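Local coordinates for uncharacterized protein (PDB 2QS7) that is of unknown function but is a putative oxidoreductase of the DsrE/DsrF-like family, found here as an assembly of three subunits, at residues R54-Q59 with M86-V91; I12-G17 with M23-L28; P62-N67 with P73-K78. One frame throughout, in Å; residues are numbered along the deposited sequence.

Contact 1 of 3, residues R54-Q59 with M86-V91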
loop_
_atom_site.group_PDB
_atom_site.type_symbol
_atom_site.label_atom_id
_atom_site.label_comp_id
_atom_site.label_asym_id
_atom_site.label_seq_id
_atom_site.Cartn_x
_atom_site.Cartn_y
_atom_site.Cartn_z
ATOM N N ARG A 54 -24.176 -8.164 -0.567
ATOM C CA ARG A 54 -23.991 -9.527 -0.052
ATOM C C ARG A 54 -22.908 -9.583 1.021
ATOM O O ARG A 54 -23.103 -10.192 2.069
ATOM C CB ARG A 54 -23.706 -10.550 -1.178
ATOM C CG ARG A 54 -24.981 -11.090 -1.863
ATOM C CD ARG A 54 -24.706 -12.180 -2.902
ATOM N NE ARG A 54 -25.928 -12.899 -3.249
ATOM N N SER A 55 -21.783 -8.918 0.775
ATOM C CA SER A 55 -20.679 -8.942 1.728
ATOM C C SER A 55 -21.024 -8.183 2.996
ATOM O O SER A 55 -20.748 -8.640 4.104
ATOM C CB SER A 55 -19.419 -8.377 1.084
ATOM O OG SER A 55 -18.297 -8.498 1.944
ATOM N N LEU A 56 -21.649 -7.028 2.826
ATOM C CA LEU A 56 -22.006 -6.183 3.960
ATOM C C LEU A 56 -23.004 -6.829 4.881
ATOM O O LEU A 56 -22.921 -6.643 6.085
ATOM C CB LEU A 56 -22.526 -4.825 3.484
ATOM C CG LEU A 56 -21.427 -3.937 2.904
ATOM C CD1 LEU A 56 -21.984 -2.716 2.183
ATOM C CD2 LEU A 56 -20.489 -3.522 4.016
ATOM N N ASN A 57 -23.936 -7.591 4.319
ATOM C CA ASN A 57 -24.965 -8.265 5.111
ATOM C C ASN A 57 -24.564 -9.649 5.610
ATOM O O ASN A 57 -25.303 -10.265 6.366
ATOM C CB ASN A 57 -26.261 -8.366 4.302
ATOM C CG ASN A 57 -26.837 -7.010 3.941
ATOM O OD1 ASN A 57 -26.534 -5.995 4.622
ATOM N ND2 ASN A 57 -27.693 -6.996 2.879
ATOM N N SER A 58 -23.405 -10.146 5.195
ATOM C CA SER A 58 -22.970 -11.486 5.597
ATOM C C SER A 58 -22.849 -11.624 7.102
ATOM O O SER A 58 -22.432 -10.709 7.798
ATOM C CB SER A 58 -21.636 -11.858 4.969
ATOM O OG SER A 58 -21.269 -13.157 5.381
ATOM N N GLN A 59 -23.221 -12.792 7.592
ATOM C CA GLN A 59 -23.148 -13.097 9.008
ATOM C C GLN A 59 -21.764 -13.660 9.338
ATOM O O GLN A 59 -21.412 -13.767 10.512
ATOM C CB GLN A 59 -24.250 -14.094 9.403
ATOM C CG GLN A 59 -25.663 -13.583 9.154
HETATM N N MSE A 86 -18.277 0.238 12.831
HETATM C CA MSE A 86 -17.732 -0.570 11.738
HETATM C C MSE A 86 -17.190 0.388 10.677
HETATM O O MSE A 86 -17.647 1.540 10.567
HETATM C CB MSE A 86 -18.826 -1.484 11.140
HETATM C CG MSE A 86 -19.531 -2.376 12.195
HETATM SE SE MSE A 86 -21.025 -3.558 11.564
HETATM C CE MSE A 86 -20.048 -5.083 10.894
ATOM N N TRP A 87 -16.235 -0.086 9.892
ATOM C CA TRP A 87 -15.621 0.742 8.887
ATOM C C TRP A 87 -16.606 1.437 7.953
ATOM O O TRP A 87 -16.424 2.623 7.617
ATOM C CB TRP A 87 -14.609 -0.086 8.093
ATOM C CG TRP A 87 -15.217 -1.045 7.148
ATOM C CD1 TRP A 87 -15.544 -2.336 7.380
ATOM C CD2 TRP A 87 -15.566 -0.772 5.796
ATOM N NE1 TRP A 87 -16.070 -2.897 6.249
ATOM C CE2 TRP A 87 -16.097 -1.955 5.260
ATOM C CE3 TRP A 87 -15.449 0.352 4.975
ATOM C CZ2 TRP A 87 -16.533 -2.052 3.944
ATOM C CZ3 TRP A 87 -15.898 0.262 3.660
ATOM C CH2 TRP A 87 -16.443 -0.940 3.164
ATOM N N HIS A 88 -17.621 0.718 7.506
ATOM C CA HIS A 88 -18.581 1.299 6.571
ATOM C C HIS A 88 -19.474 2.341 7.220
ATOM O O HIS A 88 -19.937 3.235 6.539
ATOM C CB HIS A 88 -19.418 0.246 5.857
ATOM C CG HIS A 88 -20.107 -0.698 6.773
ATOM N ND1 HIS A 88 -21.319 -0.411 7.365
ATOM C CD2 HIS A 88 -19.761 -1.941 7.193
ATOM C CE1 HIS A 88 -21.684 -1.434 8.121
ATOM N NE2 HIS A 88 -20.756 -2.375 8.036
ATOM N N GLN A 89 -19.732 2.209 8.519
ATOM C CA GLN A 89 -20.503 3.195 9.255
ATOM C C GLN A 89 -19.702 4.474 9.356
ATOM O O GLN A 89 -20.244 5.554 9.235
ATOM C CB GLN A 89 -20.847 2.687 10.646
ATOM C CG GLN A 89 -21.757 1.464 10.606
ATOM C CD GLN A 89 -22.053 0.895 11.976
ATOM O OE1 GLN A 89 -21.259 1.011 12.917
ATOM N NE2 GLN A 89 -23.208 0.268 12.092
ATOM N N LEU A 90 -18.394 4.349 9.555
ATOM C CA LEU A 90 -17.519 5.514 9.583
ATOM C C LEU A 90 -17.545 6.227 8.235
ATOM O O LEU A 90 -17.550 7.465 8.180
ATOM C CB LEU A 90 -16.083 5.137 9.974
ATOM C CG LEU A 90 -15.800 4.662 11.407
ATOM C CD1 LEU A 90 -14.360 4.175 11.524
ATOM C CD2 LEU A 90 -16.090 5.731 12.458
ATOM N N VAL A 91 -17.577 5.469 7.146
ATOM C CA VAL A 91 -17.625 6.098 5.821
ATOM C C VAL A 91 -18.976 6.821 5.607
ATOM O O VAL A 91 -19.006 8.011 5.207
ATOM C CB VAL A 91 -17.317 5.107 4.697
ATOM C CG1 VAL A 91 -17.471 5.789 3.331
ATOM C CG2 VAL A 91 -15.895 4.579 4.891
#
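Leu56 lays its CD2 methyl against the imidazole of His88, where it comes within 3.6 Å of His88 CD2. The two side chains slide past one another in opposite directions, and the methyl approaches the ring obliquely, nearest His88 CD2 and then CG, in a van der Waals contact. The same methyl also reaches the indole of Trp87, more loosely, at 4.2 Å from Trp87 CZ2. Leucine suits this place because it is long enough for its end to come nearer than its CB does, and apolar enough to lie against two aromatic rings; it also packs on Ala120. Within its own helix His88 is packed closely: its CB sits 3.8 Å above the plane of the Trp87 ring, over the centre, Trp87 NE1 lies in plane at the imidazole edge, and Met86 CB lies over one imidazole face. These residues join the short helix 53-57 to the first turn of helix 87-97, one of the helices packed about the parallel beta sheet of this alpha/beta domain. Trp87, large and mostly apolar, reaches into the buried side, touching Ile19 and Leu22 of helix 19-34 and Phe43 of strand 38-43. At the start of the helix, the Gln89 side chain accepts from the backbone N-H of the N-cap residue, Met86 N lying 3.1 Å from Gln89 OE1 and above the carbonyl plane.

Contact 2 of 3, residues I12-G17 with M23-L28; sequences IIVFSG and MPVGIL
Val14 and Val25 meet tip to tip: Val14 CG2 lies 3.9 Å from Val25 CG1, and Val14 CG1 lies 4.0 Å from Val25 CG2. With Val14 CG1 anti to the backbone N (chi1 -175°), both of its methyls face Val25. Beside them Ile12 crosses Leu28 at a slant, with Ile12 CD1 at 4.0 Å from Leu28 CD1 and 4.1 Å from Leu28 CB. Ile12 and Val14 alternate with Ile13 along strand 9-14 and so present one face to the helix, while Val25 and Leu28, three residues apart, lie on the side of helix 19-34 that faces the strand. Beta-branched residues suit the strand, and compact methyls let the helix lie close over it. Further out, Ile144 touches both Ile12 and Leu28, and Leu41 and Phe43 of strand 38-43 pack against Ile12 and Val14, which places the contact inside the beta-alpha-beta unit of strand 9-14, helix 19-34 and strand 38-43. The helix also meets another copy of the protein: Pro24 packs on Phe15 of the second subunit, and Leu28 on Val129 of that subunit. All four touching side chains are buried aliphatics, so strand and helix are held together here by dispersion and exclusion of water, without directional bonds between them.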
loop_
_atom_site.group_PDB
_atom_site.type_symbol
_atom_site.label_atom_id
_atom_site.label_comp_id
_atom_site.label_asym_id
_atom_site.label_seq_id
_atom_site.Cartn_x
_atom_site.Cartn_y
_atom_site.Cartn_z
ATOM N N ILE A 12 -8.254 7.625 -1.885
ATOM C CA ILE A 12 -7.759 6.300 -1.510
ATOM C C ILE A 12 -8.281 5.244 -2.441
ATOM O O ILE A 12 -9.485 5.201 -2.710
ATOM C CB ILE A 12 -8.245 5.905 -0.081
ATOM C CG1 ILE A 12 -7.861 6.981 0.939
ATOM C CG2 ILE A 12 -7.692 4.502 0.324
ATOM C CD1 ILE A 12 -8.363 6.623 2.367
ATOM N N ILE A 13 -7.359 4.410 -2.943
ATOM C CA ILE A 13 -7.708 3.238 -3.740
ATOM C C ILE A 13 -7.813 2.123 -2.716
ATOM O O ILE A 13 -6.821 1.723 -2.067
ATOM C CB ILE A 13 -6.679 2.855 -4.807
ATOM C CG1 ILE A 13 -6.531 3.979 -5.813
ATOM C CG2 ILE A 13 -7.071 1.535 -5.536
ATOM C CD1 ILE A 13 -5.380 3.748 -6.846
ATOM N N VAL A 14 -9.039 1.677 -2.509
ATOM C CA VAL A 14 -9.321 0.623 -1.516
ATOM C C VAL A 14 -9.284 -0.674 -2.255
ATOM O O VAL A 14 -10.294 -1.134 -2.809
ATOM C CB VAL A 14 -10.687 0.823 -0.807
ATOM C CG1 VAL A 14 -10.881 -0.227 0.299
ATOM C CG2 VAL A 14 -10.811 2.260 -0.240
ATOM N N PHE A 15 -8.082 -1.243 -2.313
ATOM C CA PHE A 15 -7.851 -2.526 -2.992
ATOM C C PHE A 15 -8.108 -3.721 -2.100
ATOM O O PHE A 15 -8.635 -4.787 -2.557
ATOM C CB PHE A 15 -6.386 -2.554 -3.444
ATOM C CG PHE A 15 -5.921 -3.867 -3.946
ATOM C CD1 PHE A 15 -6.075 -4.212 -5.265
ATOM C CD2 PHE A 15 -5.331 -4.782 -3.096
ATOM C CE1 PHE A 15 -5.648 -5.431 -5.706
ATOM C CE2 PHE A 15 -4.895 -5.964 -3.554
ATOM C CZ PHE A 15 -5.059 -6.301 -4.850
ATOM N N SER A 16 -7.683 -3.579 -0.841
ATOM C CA SER A 16 -7.784 -4.687 0.137
ATOM C C SER A 16 -9.196 -4.896 0.665
ATOM O O SER A 16 -10.035 -3.994 0.633
ATOM C CB SER A 16 -6.812 -4.451 1.288
ATOM O OG SER A 16 -5.489 -4.288 0.787
ATOM N N GLY A 17 -9.459 -6.120 1.127
ATOM C CA GLY A 17 -10.767 -6.472 1.637
ATOM C C GLY A 17 -10.767 -7.102 3.026
ATOM O O GLY A 17 -11.798 -7.543 3.460
HETATM N N MSE A 23 -10.598 -1.042 8.298
HETATM C CA MSE A 23 -10.696 -0.115 9.446
HETATM C C MSE A 23 -9.947 1.203 9.231
HETATM O O MSE A 23 -10.526 2.253 9.442
HETATM C CB MSE A 23 -10.250 -0.783 10.744
HETATM C CG MSE A 23 -11.292 -1.707 11.406
HETATM SE SE MSE A 23 -12.992 -0.806 11.826
HETATM C CE MSE A 23 -12.372 0.982 12.422
ATOM N N PRO A 24 -8.656 1.149 8.866
ATOM C CA PRO A 24 -7.905 2.349 8.496
ATOM C C PRO A 24 -8.640 3.189 7.450
ATOM O O PRO A 24 -8.598 4.425 7.501
ATOM C CB PRO A 24 -6.628 1.781 7.879
ATOM C CG PRO A 24 -6.469 0.482 8.393
ATOM C CD PRO A 24 -7.795 -0.038 8.863
ATOM N N VAL A 25 -9.237 2.550 6.443
ATOM C CA VAL A 25 -10.014 3.293 5.416
ATOM C C VAL A 25 -11.110 4.096 6.108
ATOM O O VAL A 25 -11.249 5.272 5.872
ATOM C CB VAL A 25 -10.637 2.362 4.355
ATOM C CG1 VAL A 25 -11.698 3.127 3.504
ATOM C CG2 VAL A 25 -9.517 1.757 3.479
ATOM N N GLY A 26 -11.847 3.451 7.009
ATOM C CA GLY A 26 -12.889 4.140 7.767
ATOM C C GLY A 26 -12.368 5.285 8.648
ATOM O O GLY A 26 -12.962 6.364 8.703
ATOM N N ILE A 27 -11.255 5.039 9.325
ATOM C CA ILE A 27 -10.678 6.002 10.253
ATOM C C ILE A 27 -10.077 7.176 9.482
ATOM O O ILE A 27 -10.242 8.319 9.864
ATOM C CB ILE A 27 -9.620 5.320 11.178
ATOM C CG1 ILE A 27 -10.293 4.306 12.107
ATOM C CG2 ILE A 27 -8.871 6.360 11.999
ATOM C CD1 ILE A 27 -9.322 3.361 12.739
ATOM N N LEU A 28 -9.377 6.897 8.401
ATOM C CA LEU A 28 -8.843 7.983 7.572
ATOM C C LEU A 28 -9.973 8.828 7.013
ATOM O O LEU A 28 -9.904 10.044 7.005
ATOM C CB LEU A 28 -8.052 7.427 6.402
ATOM C CG LEU A 28 -6.624 7.026 6.691
ATOM C CD1 LEU A 28 -6.184 5.982 5.683
ATOM C CD2 LEU A 28 -5.730 8.277 6.649
#

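Contact 3 of 3, residues P62-N67 with P73-K78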
loop_
_atom_site.group_PDB
_atom_site.type_symbol
_atom_site.label_atom_id
_atom_site.label_comp_id
_atom_site.label_asym_id
_atom_site.label_seq_id
_atom_site.Cartn_x
_atom_site.Cartn_y
_atom_site.Cartn_z
ATOM N N PRO A 62 -15.703 -11.196 10.114
ATOM C CA PRO A 62 -14.749 -10.471 9.236
ATOM C C PRO A 62 -13.390 -11.179 9.125
ATOM O O PRO A 62 -12.955 -11.849 10.081
ATOM C CB PRO A 62 -14.614 -9.076 9.892
ATOM C CG PRO A 62 -15.350 -9.178 11.242
ATOM C CD PRO A 62 -16.322 -10.311 11.122
ATOM N N GLN A 63 -12.731 -11.034 7.980
ATOM C CA GLN A 63 -11.470 -11.739 7.771
ATOM C C GLN A 63 -10.279 -10.834 8.071
ATOM O O GLN A 63 -10.166 -9.781 7.501
ATOM C CB GLN A 63 -11.389 -12.338 6.343
ATOM C CG GLN A 63 -11.852 -11.370 5.202
ATOM C CD GLN A 63 -11.281 -11.690 3.789
ATOM O OE1 GLN A 63 -10.722 -12.762 3.538
ATOM N NE2 GLN A 63 -11.418 -10.728 2.872
ATOM N N ILE A 64 -9.424 -11.252 8.999
ATOM C CA ILE A 64 -8.178 -10.553 9.301
ATOM C C ILE A 64 -7.113 -11.062 8.323
ATOM O O ILE A 64 -7.184 -12.191 7.826
ATOM C CB ILE A 64 -7.621 -10.902 10.723
ATOM C CG1 ILE A 64 -8.572 -10.508 11.845
ATOM C CG2 ILE A 64 -6.314 -10.146 11.001
ATOM C CD1 ILE A 64 -8.533 -9.024 12.137
ATOM N N ASP A 65 -6.119 -10.232 8.049
ATOM C CA ASP A 65 -4.989 -10.641 7.228
ATOM C C ASP A 65 -4.350 -11.879 7.892
ATOM O O ASP A 65 -4.025 -11.848 9.072
ATOM C CB ASP A 65 -3.987 -9.480 7.125
ATOM C CG ASP A 65 -2.822 -9.759 6.178
ATOM O OD1 ASP A 65 -2.396 -10.924 6.052
ATOM O OD2 ASP A 65 -2.297 -8.797 5.566
ATOM N N LYS A 66 -4.178 -12.952 7.124
ATOM C CA LYS A 66 -3.556 -14.163 7.642
ATOM C C LYS A 66 -2.183 -13.901 8.287
ATOM O O LYS A 66 -1.759 -14.641 9.149
ATOM C CB LYS A 66 -3.441 -15.218 6.537
ATOM C CG LYS A 66 -4.785 -15.759 6.024
ATOM C CD LYS A 66 -4.568 -16.850 4.981
ATOM C CE LYS A 66 -5.823 -17.644 4.687
ATOM N NZ LYS A 66 -5.474 -18.892 3.931
ATOM N N ASN A 67 -1.491 -12.842 7.865
ATOM C CA ASN A 67 -0.188 -12.503 8.448
ATOM C C ASN A 67 -0.252 -12.099 9.925
ATOM O O ASN A 67 0.767 -12.174 10.644
ATOM C CB ASN A 67 0.438 -11.346 7.691
ATOM C CG ASN A 67 0.845 -11.711 6.307
ATOM O OD1 ASN A 67 1.495 -12.707 6.105
ATOM N ND2 ASN A 67 0.522 -10.866 5.345
ATOM N N PRO A 73 -8.193 -11.573 17.424
ATOM C CA PRO A 73 -9.129 -11.468 18.552
ATOM C C PRO A 73 -8.893 -10.250 19.462
ATOM O O PRO A 73 -9.865 -9.573 19.816
ATOM C CB PRO A 73 -8.920 -12.779 19.331
ATOM C CG PRO A 73 -7.718 -13.442 18.728
ATOM C CD PRO A 73 -7.549 -12.894 17.349
ATOM N N ILE A 74 -7.632 -9.976 19.825
ATOM C CA ILE A 74 -7.300 -8.814 20.684
ATOM C C ILE A 74 -7.939 -7.542 20.138
ATOM O O ILE A 74 -8.551 -6.761 20.882
ATOM C CB ILE A 74 -5.759 -8.517 20.795
ATOM C CG1 ILE A 74 -5.019 -9.632 21.543
ATOM C CG2 ILE A 74 -5.506 -7.180 21.523
ATOM C CD1 ILE A 74 -3.541 -9.313 21.842
HETATM N N MSE A 75 -7.776 -7.342 18.830
HETATM C CA MSE A 75 -8.302 -6.174 18.172
HETATM C C MSE A 75 -9.836 -6.191 18.124
HETATM O O MSE A 75 -10.473 -5.197 18.488
HETATM C CB MSE A 75 -7.709 -6.073 16.764
HETATM C CG MSE A 75 -8.042 -4.800 16.024
HETATM SE SE MSE A 75 -7.509 -4.990 14.137
HETATM C CE MSE A 75 -8.564 -6.653 13.713
HETATM N N MSE A 76 -10.420 -7.304 17.678
HETATM C CA MSE A 76 -11.872 -7.404 17.539
HETATM C C MSE A 76 -12.558 -7.197 18.878
HETATM O O MSE A 76 -13.515 -6.423 18.968
HETATM C CB MSE A 76 -12.260 -8.749 16.909
HETATM C CG MSE A 76 -11.655 -8.939 15.504
HETATM SE SE MSE A 76 -11.969 -7.392 14.364
HETATM C CE MSE A 76 -13.987 -7.533 14.341
ATOM N N GLN A 77 -12.034 -7.861 19.907
ATOM C CA GLN A 77 -12.560 -7.752 21.262
ATOM C C GLN A 77 -12.473 -6.301 21.775
ATOM O O GLN A 77 -13.456 -5.770 22.292
ATOM C CB GLN A 77 -11.812 -8.701 22.213
ATOM N N LYS A 78 -11.325 -5.645 21.584
ATOM C CA LYS A 78 -11.117 -4.291 22.124
ATOM C C LYS A 78 -11.965 -3.232 21.430
ATOM O O LYS A 78 -12.278 -2.203 22.033
ATOM C CB LYS A 78 -9.637 -3.902 22.087
#
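Turns at chi2 (-49°) and chi3 (-63°) fold the selenomethionine side chain of Met76 back on itself, swinging its terminal methyl across the ring of Pro62. The two groups cross at a slant, Met76 CE lying 3.8 Å from Pro62 CG. Further along the same loop, Ile64 points its CD1 at helix 72-81, passing 4.4 Å from Met76 SE. The side chains of Ile64 and Met75 also point toward each other, but their ends are modelled too close together, and the details of that approach are doubtful. Flexible, unbranched methionines suit this place because they can bend to fit the rigid proline ring and the branched isoleucine. The contact folds the loop after helix 53-57 back against the first turns of helix 72-81, and the centre of this contact lies about 17 Å from the centre of the chain. Ile64 also rests on Ile19 and Asp20 of helix 19-34, so the loop lies between two helices. Beyond it Asp65 forms an Asx turn at the start of a brief 3-10 segment: Asn67 N donates to Asp65 OD1 at 2.8 Å, meeting the oxygen from above the carboxylate plane, 37° out of it. An aspartate is well placed here, since the same OD1 also accepts a bond from Asn67 ND2 of the third subunit; two donors thus grip one oxygen of this buried residue and should help to fix the carboxylate. Lys66 N of this chain is bonded to Asn67 OD1 of that same subunit. On the helix side, Ile74 and Met75 pack on Phe112 of the second subunit.

Along the chain contact 2 comes first and closes before contact 1 opens, while contact 3 is nested inside the loop that contact 1 closes. The centres of contacts 1 and 2 lie about 13 Å apart. The centres of contacts 2 and 3 lie about 16 Å apart. Contact 2 lies deepest, on the parallel sheet, and adjoins contact 1 where Leu90 of helix 87-97 packs on Met23, Gly26 and Ile27 of helix 19-34. Contact 3 lies at the periphery, tied to contact 2 by a weak, probable hydrogen bond from Gln63 NE2 to Gly17 O. Contacts 2 and 3 both touch neighbouring subunits, so core and outlying helix alike contribute to the trimer; contact 1 stays within one chain.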